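Local coordinates for uncharacterized protein lp_2664 (Lactobacillus plantarum WCFS1, PDB 2PJQ) that is of unknown function but belongs to the HD-domain family, whose members are commonly metal-dependent phosphohydrolases, so it may hydrolyse a phosphate ester, at residues Arg43-Asp48 and Met190-Ala195; Glu49-Asn54 and Ser118-Val123. One frame throughout, in Å; residues are numbered along the deposited sequence.

Contact 1: residues Arg43-Asp48 and Met190-Ala195; sequences RRLAKD and MNTDTA
Asp48 OD2 accepts a hydrogen bond from Thr194 OG1 at 2.7 Å. The hydroxyl comes in on the anti side of the carboxylate, 23° out of its plane, and the two side chains cross at about a right angle. On the same helix, one turn back, Arg44 NH2 lies 3.9 Å from Asp48 OD2, a long salt bridge that would probably help keep the carboxylate charged. With OG1 beside the backbone N (chi1 -65°), Thr194 has CG2 anti to that N, where it lies over one face of the Arg44 guanidinium and against Leu45 CD1. The methyl is shifted from the centre of the group toward NH2, with Thr194 CG2 3.3 Å from Arg44 CZ. Arg44 reaches this place on a chain extended from CG to NE. Replacing Thr194 by alanine would probably leave Asp48 OD2 without this hydroxyl donor and take away the methyl that packs on the guanidinium and on Leu45. Farther in, the buried Leu45 has CD1 3.7 Å from Thr194 CG2, its CG faces Thr192 OG1, and Leu45 CD2 stands 4.2 Å from Ala195 CB. Thr192 occupies the N-cap position of helix 193-198, although its side chain makes no capping bond. The contact thus packs the start of that later helix onto the C-terminal part of helix 32-49 of the HD domain. Helix 119-130 contacts both segments: Asp126 accepts hydrogen bonds from the backbone N of Asn191 and Thr192 and touches Leu45, while Leu130 meets Ala195.

Contact 2: residues Glu49-Asn54 and Ser118-Val123; sequences EGANLN and SLEGQV
A loop-to-helix contact at the surface of the all-helical HD domain sets the turn between helices 32-49 and 53-62 against the start of helix 119-130. The turn opens with a Schellman motif: Gly50, at positive phi, ends helix 32-49 with two bonds back into its last turn, and Asn52 then takes the N-cap position of helix 53-62. Leu119 reaches into this bend. With CG anti to its backbone N (chi1 177°), it places CD2 against the linker, where Leu119 CD2 lies 3.7 Å from Gly50 O and also meets Ala51 CA. The other branch, CD1, faces Glu49 OE1. Ala51 points its methyl toward helix 119-130, with Ala51 CB 3.9 Å from Leu119 CD2. More loosely, the same methyl meets Val123 CG2, whose buried side chain also touches Leu45 and Thr56 and so carries the packing inward. Glu120 supplies the polar part. Its chain is bent at chi2, and its carboxylate is shared: OE2 takes a weak bond from the Leu119 backbone N, and OE1 faces the linker. There Asn52 N donates to Glu120 OE1 at 3.0 Å; the nitrogen stands almost in line with the CD-OE1 bond, though an N-H...O angle of 146° leaves the hydrogen bond somewhat bent.

How the contacts relate
From the N terminus, the chain runs through helix 32-49, whose last turns supply residues 43-48 to contact 1, and passes directly into the turn at 49-54 that belongs to contact 2. Contact 2 closes first, when the chain returns at 118-123; contact 1 closes only at 190-195, so the smaller loop nests inside the larger. Their centres lie about 8 Å apart. The two meet where Ala46 O and Ala51 N form a probable hydrogen bond, 2.9 Å long, and where Thr192 CG2 packs on Glu49 CG. Together they tie the end of helix 32-49 and the turn into helix 53-62 to the start of helix 119-130 and to helix 193-198.

Contact 1: residues Arg43-Asp48 and Met190-Ala195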
ATOM      1  N   ARG B  43     -15.745 -19.930  -7.470  1.00  9.30           N
ATOM      2  CA  ARG B  43     -16.104 -21.336  -7.548  1.00  9.79           C
ATOM      3  C   ARG B  43     -16.852 -21.809  -6.312  1.00  9.87           C
ATOM      4  O   ARG B  43     -17.884 -22.449  -6.430  1.00 10.68           O
ATOM      5  CB  ARG B  43     -14.853 -22.174  -7.788  1.00 14.41           C
ATOM      6  CG  ARG B  43     -15.118 -23.652  -8.059  1.00 16.22           C
ATOM      7  CD  ARG B  43     -13.794 -24.420  -8.114  1.00 16.47           C
ATOM      8  NE  ARG B  43     -12.999 -24.063  -9.283  1.00 14.48           N
ATOM      9  CZ  ARG B  43     -13.256 -24.508 -10.510  1.00 17.35           C
ATOM     10  NH1 ARG B  43     -14.281 -25.330 -10.712  1.00 16.76           N
ATOM     11  NH2 ARG B  43     -12.506 -24.120 -11.541  1.00 18.38           N
ATOM     12  N   ARG B  44     -16.364 -21.496  -5.123  1.00  8.46           N
ATOM     13  CA  ARG B  44     -17.092 -21.941  -3.946  1.00 10.76           C
ATOM     14  C   ARG B  44     -18.489 -21.314  -3.910  1.00 11.83           C
ATOM     15  O   ARG B  44     -19.494 -22.009  -3.745  1.00 12.11           O
ATOM     16  CB  ARG B  44     -16.357 -21.587  -2.654  1.00 14.87           C
ATOM     17  CG  ARG B  44     -17.149 -22.053  -1.451  1.00 17.72           C
ATOM     18  CD  ARG B  44     -16.759 -21.401  -0.157  1.00 19.98           C
ATOM     19  NE  ARG B  44     -17.807 -21.656   0.826  1.00 24.99           N
ATOM     20  CZ  ARG B  44     -17.834 -21.156   2.059  1.00 27.04           C
ATOM     21  NH1 ARG B  44     -16.863 -20.360   2.489  1.00 28.74           N
ATOM     22  NH2 ARG B  44     -18.845 -21.444   2.865  1.00 29.19           N
ATOM     23  N   LEU B  45     -18.535 -19.995  -4.065  1.00 15.23           N
ATOM     24  CA  LEU B  45     -19.786 -19.240  -4.041  1.00 16.01           C
ATOM     25  C   LEU B  45     -20.780 -19.703  -5.098  1.00 15.79           C
ATOM     26  O   LEU B  45     -21.969 -19.817  -4.819  1.00 17.14           O
ATOM     27  CB  LEU B  45     -19.496 -17.743  -4.233  1.00 15.63           C
ATOM     28  CG  LEU B  45     -19.723 -16.717  -3.107  1.00 16.08           C
ATOM     29  CD1 LEU B  45     -19.267 -17.227  -1.735  1.00 12.58           C
ATOM     30  CD2 LEU B  45     -18.963 -15.448  -3.488  1.00 15.54           C
ATOM     31  N   ALA B  46     -20.300 -19.961  -6.309  1.00 14.77           N
ATOM     32  CA  ALA B  46     -21.193 -20.400  -7.372  1.00 16.42           C
ATOM     33  C   ALA B  46     -21.896 -21.685  -6.941  1.00 17.17           C
ATOM     34  O   ALA B  46     -23.125 -21.802  -7.025  1.00 15.59           O
ATOM     35  CB  ALA B  46     -20.416 -20.625  -8.675  1.00 13.69           C
ATOM     36  N   LYS B  47     -21.114 -22.644  -6.456  1.00 16.60           N
ATOM     37  CA  LYS B  47     -21.679 -23.908  -6.029  1.00 17.34           C
ATOM     38  C   LYS B  47     -22.689 -23.754  -4.898  1.00 16.69           C
ATOM     39  O   LYS B  47     -23.791 -24.298  -4.965  1.00 15.71           O
ATOM     40  CB  LYS B  47     -20.545 -24.845  -5.672  1.00 21.69           C
ATOM     41  CG  LYS B  47     -19.629 -24.995  -6.889  1.00 26.69           C
ATOM     42  CD  LYS B  47     -18.654 -26.153  -6.783  1.00 30.12           C
ATOM     43  CE  LYS B  47     -17.798 -26.237  -8.037  1.00 32.15           C
ATOM     44  NZ  LYS B  47     -16.930 -27.452  -8.039  1.00 35.11           N
ATOM     45  N   ASP B  48     -22.331 -22.995  -3.874  1.00 16.63           N
ATOM     46  CA  ASP B  48     -23.241 -22.767  -2.769  1.00 15.55           C
ATOM     47  C   ASP B  48     -24.582 -22.218  -3.264  1.00 16.04           C
ATOM     48  O   ASP B  48     -25.631 -22.536  -2.707  1.00 17.11           O
ATOM     49  CB  ASP B  48     -22.604 -21.796  -1.784  1.00 19.13           C
ATOM     50  CG  ASP B  48     -21.745 -22.499  -0.756  1.00 20.52           C
ATOM     51  OD1 ASP B  48     -20.993 -23.418  -1.133  1.00 18.47           O
ATOM     52  OD2 ASP B  48     -21.817 -22.128   0.432  1.00 21.08           O
HETATM   53  N   MSE B 190     -22.904  -7.253  -0.223  1.00 13.95           N
HETATM   54  CA  MSE B 190     -22.637  -8.617  -0.630  1.00 16.06           C
HETATM   55  C   MSE B 190     -23.989  -9.258  -0.999  1.00 16.28           C
HETATM   56  O   MSE B 190     -25.000  -9.004  -0.340  1.00 16.10           O
HETATM   57  CB  MSE B 190     -21.979  -9.351   0.546  1.00 23.21           C
HETATM   58  CG  MSE B 190     -20.845 -10.273   0.179  1.00 27.22           C
HETATM   59 SE   MSE B 190     -19.497  -9.442  -0.926  1.00 33.25          SE
HETATM   60  CE  MSE B 190     -18.688  -8.211   0.328  1.00 28.15           C
ATOM     61  N   ASN B 191     -24.014 -10.081  -2.044  1.00 17.95           N
ATOM     62  CA  ASN B 191     -25.249 -10.736  -2.480  1.00 18.30           C
ATOM     63  C   ASN B 191     -25.464 -12.122  -1.859  1.00 19.82           C
ATOM     64  O   ASN B 191     -26.493 -12.383  -1.238  1.00 20.55           O
ATOM     65  CB  ASN B 191     -25.249 -10.893  -3.999  1.00 18.07           C
ATOM     66  CG  ASN B 191     -25.241  -9.577  -4.726  1.00 17.33           C
ATOM     67  OD1 ASN B 191     -26.174  -8.792  -4.606  1.00 17.80           O
ATOM     68  ND2 ASN B 191     -24.189  -9.331  -5.497  1.00 17.18           N
ATOM     69  N   THR B 192     -24.490 -13.008  -2.061  1.00 20.13           N
ATOM     70  CA  THR B 192     -24.519 -14.387  -1.560  1.00 20.38           C
ATOM     71  C   THR B 192     -24.618 -14.503  -0.037  1.00 20.37           C
ATOM     72  O   THR B 192     -23.993 -13.737   0.687  1.00 19.44           O
ATOM     73  CB  THR B 192     -23.241 -15.137  -1.958  1.00 19.95           C
ATOM     74  OG1 THR B 192     -22.687 -14.561  -3.147  1.00 17.17           O
ATOM     75  CG2 THR B 192     -23.550 -16.607  -2.182  1.00 22.29           C
ATOM     76  N   ASP B 193     -25.378 -15.473   0.461  1.00 23.69           N
ATOM     77  CA  ASP B 193     -25.469 -15.619   1.908  1.00 24.36           C
ATOM     78  C   ASP B 193     -24.114 -16.040   2.440  1.00 24.22           C
ATOM     79  O   ASP B 193     -23.668 -15.549   3.477  1.00 25.37           O
ATOM     80  CB  ASP B 193     -26.523 -16.651   2.316  1.00 23.57           C
ATOM     81  CG  ASP B 193     -27.907 -16.041   2.470  1.00 26.49           C
ATOM     82  OD1 ASP B 193     -27.986 -14.823   2.754  1.00 26.92           O
ATOM     83  OD2 ASP B 193     -28.912 -16.778   2.325  1.00 27.03           O
ATOM     84  N   THR B 194     -23.461 -16.945   1.717  1.00 21.78           N
ATOM     85  CA  THR B 194     -22.150 -17.443   2.110  1.00 21.62           C
ATOM     86  C   THR B 194     -21.131 -16.315   2.173  1.00 21.88           C
ATOM     87  O   THR B 194     -20.188 -16.353   2.964  1.00 21.03           O
ATOM     88  CB  THR B 194     -21.628 -18.481   1.117  1.00 21.31           C
ATOM     89  OG1 THR B 194     -22.470 -19.636   1.142  1.00 23.02           O
ATOM     90  CG2 THR B 194     -20.209 -18.890   1.472  1.00 23.32           C
ATOM     91  N   ALA B 195     -21.333 -15.309   1.335  1.00 22.63           N
ATOM     92  CA  ALA B 195     -20.415 -14.198   1.282  1.00 22.12           C
ATOM     93  C   ALA B 195     -20.667 -13.233   2.413  1.00 23.25           C
ATOM     94  O   ALA B 195     -19.726 -12.802   3.075  1.00 25.75           O
ATOM     95  CB  ALA B 195     -20.526 -13.494  -0.060  1.00 21.08           C
TER

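Contact 2: residues Glu49-Asn54 and Ser118-Val123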
ATOM      1  N   GLU B  49     -24.547 -21.397  -4.311  1.00 15.42           N
ATOM      2  CA  GLU B  49     -25.759 -20.805  -4.862  1.00 16.16           C
ATOM      3  C   GLU B  49     -26.394 -21.564  -6.022  1.00 15.72           C
ATOM      4  O   GLU B  49     -27.522 -21.279  -6.403  1.00 15.70           O
ATOM      5  CB  GLU B  49     -25.487 -19.374  -5.312  1.00 19.21           C
ATOM      6  CG  GLU B  49     -25.662 -18.377  -4.213  1.00 22.39           C
ATOM      7  CD  GLU B  49     -27.000 -18.545  -3.534  1.00 24.94           C
ATOM      8  OE1 GLU B  49     -28.024 -18.516  -4.241  1.00 24.40           O
ATOM      9  OE2 GLU B  49     -27.029 -18.714  -2.295  1.00 28.86           O
ATOM     10  N   GLY B  50     -25.677 -22.525  -6.584  1.00 15.56           N
ATOM     11  CA  GLY B  50     -26.225 -23.261  -7.701  1.00 13.03           C
ATOM     12  C   GLY B  50     -26.204 -22.383  -8.930  1.00 11.35           C
ATOM     13  O   GLY B  50     -27.189 -22.260  -9.653  1.00 12.13           O
ATOM     14  N   ALA B  51     -25.065 -21.756  -9.164  1.00  7.46           N
ATOM     15  CA  ALA B  51     -24.921 -20.881 -10.307  1.00  8.82           C
ATOM     16  C   ALA B  51     -24.191 -21.617 -11.402  1.00 10.20           C
ATOM     17  O   ALA B  51     -23.451 -22.560 -11.133  1.00 11.73           O
ATOM     18  CB  ALA B  51     -24.139 -19.633  -9.916  1.00  8.47           C
ATOM     19  N   ASN B  52     -24.408 -21.198 -12.642  1.00 13.14           N
ATOM     20  CA  ASN B  52     -23.717 -21.814 -13.751  1.00 13.15           C
ATOM     21  C   ASN B  52     -22.230 -21.560 -13.489  1.00 13.40           C
ATOM     22  O   ASN B  52     -21.794 -20.415 -13.396  1.00 13.96           O
ATOM     23  CB  ASN B  52     -24.112 -21.171 -15.069  1.00 13.55           C
ATOM     24  CG  ASN B  52     -23.253 -21.660 -16.212  1.00 17.00           C
ATOM     25  OD1 ASN B  52     -23.324 -22.829 -16.597  1.00 18.94           O
ATOM     26  ND2 ASN B  52     -22.414 -20.785 -16.741  1.00 17.87           N
ATOM     27  N   LEU B  53     -21.458 -22.631 -13.374  1.00 13.97           N
ATOM     28  CA  LEU B  53     -20.037 -22.516 -13.095  1.00 15.53           C
ATOM     29  C   LEU B  53     -19.216 -21.812 -14.162  1.00 16.56           C
ATOM     30  O   LEU B  53     -18.703 -20.721 -13.923  1.00 17.42           O
ATOM     31  CB  LEU B  53     -19.448 -23.901 -12.855  1.00 17.20           C
ATOM     32  CG  LEU B  53     -18.172 -23.950 -12.031  1.00 16.15           C
ATOM     33  CD1 LEU B  53     -18.466 -23.437 -10.624  1.00 14.87           C
ATOM     34  CD2 LEU B  53     -17.653 -25.377 -11.990  1.00 17.66           C
ATOM     35  N   ASN B  54     -19.094 -22.438 -15.333  1.00 17.83           N
ATOM     36  CA  ASN B  54     -18.311 -21.886 -16.446  1.00 17.04           C
ATOM     37  C   ASN B  54     -18.573 -20.451 -16.889  1.00 15.23           C
ATOM     38  O   ASN B  54     -17.662 -19.790 -17.367  1.00 17.92           O
ATOM     39  CB  ASN B  54     -18.422 -22.797 -17.664  1.00 17.39           C
ATOM     40  CG  ASN B  54     -17.804 -24.148 -17.421  1.00 19.37           C
ATOM     41  OD1 ASN B  54     -17.527 -24.514 -16.272  1.00 19.68           O
ATOM     42  ND2 ASN B  54     -17.595 -24.909 -18.492  1.00 19.52           N
ATOM     43  N   SER B 118     -27.248 -10.904 -12.835  1.00 44.27           N
ATOM     44  CA  SER B 118     -27.555 -12.335 -12.947  1.00 37.94           C
ATOM     45  C   SER B 118     -27.203 -12.982 -11.614  1.00 34.13           C
ATOM     46  O   SER B 118     -26.825 -12.295 -10.664  1.00 33.12           O
ATOM     47  CB  SER B 118     -26.694 -13.018 -14.018  1.00 37.39           C
ATOM     48  OG  SER B 118     -26.671 -12.293 -15.225  1.00 38.29           O
ATOM     49  N   LEU B 119     -27.326 -14.303 -11.543  1.00 29.49           N
ATOM     50  CA  LEU B 119     -26.959 -14.996 -10.325  1.00 24.07           C
ATOM     51  C   LEU B 119     -25.466 -15.196 -10.472  1.00 22.44           C
ATOM     52  O   LEU B 119     -24.712 -15.122  -9.498  1.00 23.01           O
ATOM     53  CB  LEU B 119     -27.641 -16.352 -10.220  1.00 18.58           C
ATOM     54  CG  LEU B 119     -27.249 -17.198  -9.000  1.00 15.52           C
ATOM     55  CD1 LEU B 119     -27.785 -16.587  -7.715  1.00 11.21           C
ATOM     56  CD2 LEU B 119     -27.788 -18.601  -9.186  1.00 15.20           C
ATOM     57  N   GLU B 120     -25.037 -15.441 -11.705  1.00 15.80           N
ATOM     58  CA  GLU B 120     -23.624 -15.638 -11.947  1.00 12.68           C
ATOM     59  C   GLU B 120     -22.956 -14.303 -11.760  1.00 12.15           C
ATOM     60  O   GLU B 120     -21.811 -14.241 -11.342  1.00 14.05           O
ATOM     61  CB  GLU B 120     -23.363 -16.176 -13.350  1.00 12.37           C
ATOM     62  CG  GLU B 120     -24.593 -16.318 -14.225  1.00 11.25           C
ATOM     63  CD  GLU B 120     -25.614 -17.258 -13.647  1.00  8.71           C
ATOM     64  OE1 GLU B 120     -25.308 -18.461 -13.528  1.00  7.21           O
ATOM     65  OE2 GLU B 120     -26.720 -16.786 -13.306  1.00 11.07           O
ATOM     66  N   GLY B 121     -23.682 -13.227 -12.043  1.00 12.21           N
ATOM     67  CA  GLY B 121     -23.117 -11.894 -11.868  1.00 11.76           C
ATOM     68  C   GLY B 121     -22.934 -11.550 -10.392  1.00 10.50           C
ATOM     69  O   GLY B 121     -21.884 -11.089  -9.963  1.00  8.06           O
ATOM     70  N   GLN B 122     -23.976 -11.775  -9.605  1.00 11.69           N
ATOM     71  CA  GLN B 122     -23.911 -11.498  -8.187  1.00 12.35           C
ATOM     72  C   GLN B 122     -22.756 -12.277  -7.613  1.00 12.53           C
ATOM     73  O   GLN B 122     -22.077 -11.814  -6.705  1.00 13.53           O
ATOM     74  CB  GLN B 122     -25.204 -11.924  -7.512  1.00 19.12           C
ATOM     75  CG  GLN B 122     -26.405 -11.100  -7.955  1.00 21.82           C
ATOM     76  CD  GLN B 122     -27.723 -11.652  -7.450  1.00 22.15           C
ATOM     77  OE1 GLN B 122     -27.776 -12.393  -6.456  1.00 21.15           O
ATOM     78  NE2 GLN B 122     -28.802 -11.283  -8.126  1.00 24.96           N
ATOM     79  N   VAL B 123     -22.515 -13.466  -8.150  1.00 12.39           N
ATOM     80  CA  VAL B 123     -21.416 -14.268  -7.649  1.00 10.99           C
ATOM     81  C   VAL B 123     -20.050 -13.686  -8.027  1.00 10.58           C
ATOM     82  O   VAL B 123     -19.153 -13.629  -7.196  1.00  9.98           O
ATOM     83  CB  VAL B 123     -21.526 -15.728  -8.128  1.00 12.39           C
ATOM     84  CG1 VAL B 123     -20.241 -16.483  -7.810  1.00 13.70           C
ATOM     85  CG2 VAL B 123     -22.682 -16.412  -7.417  1.00 12.19           C
TER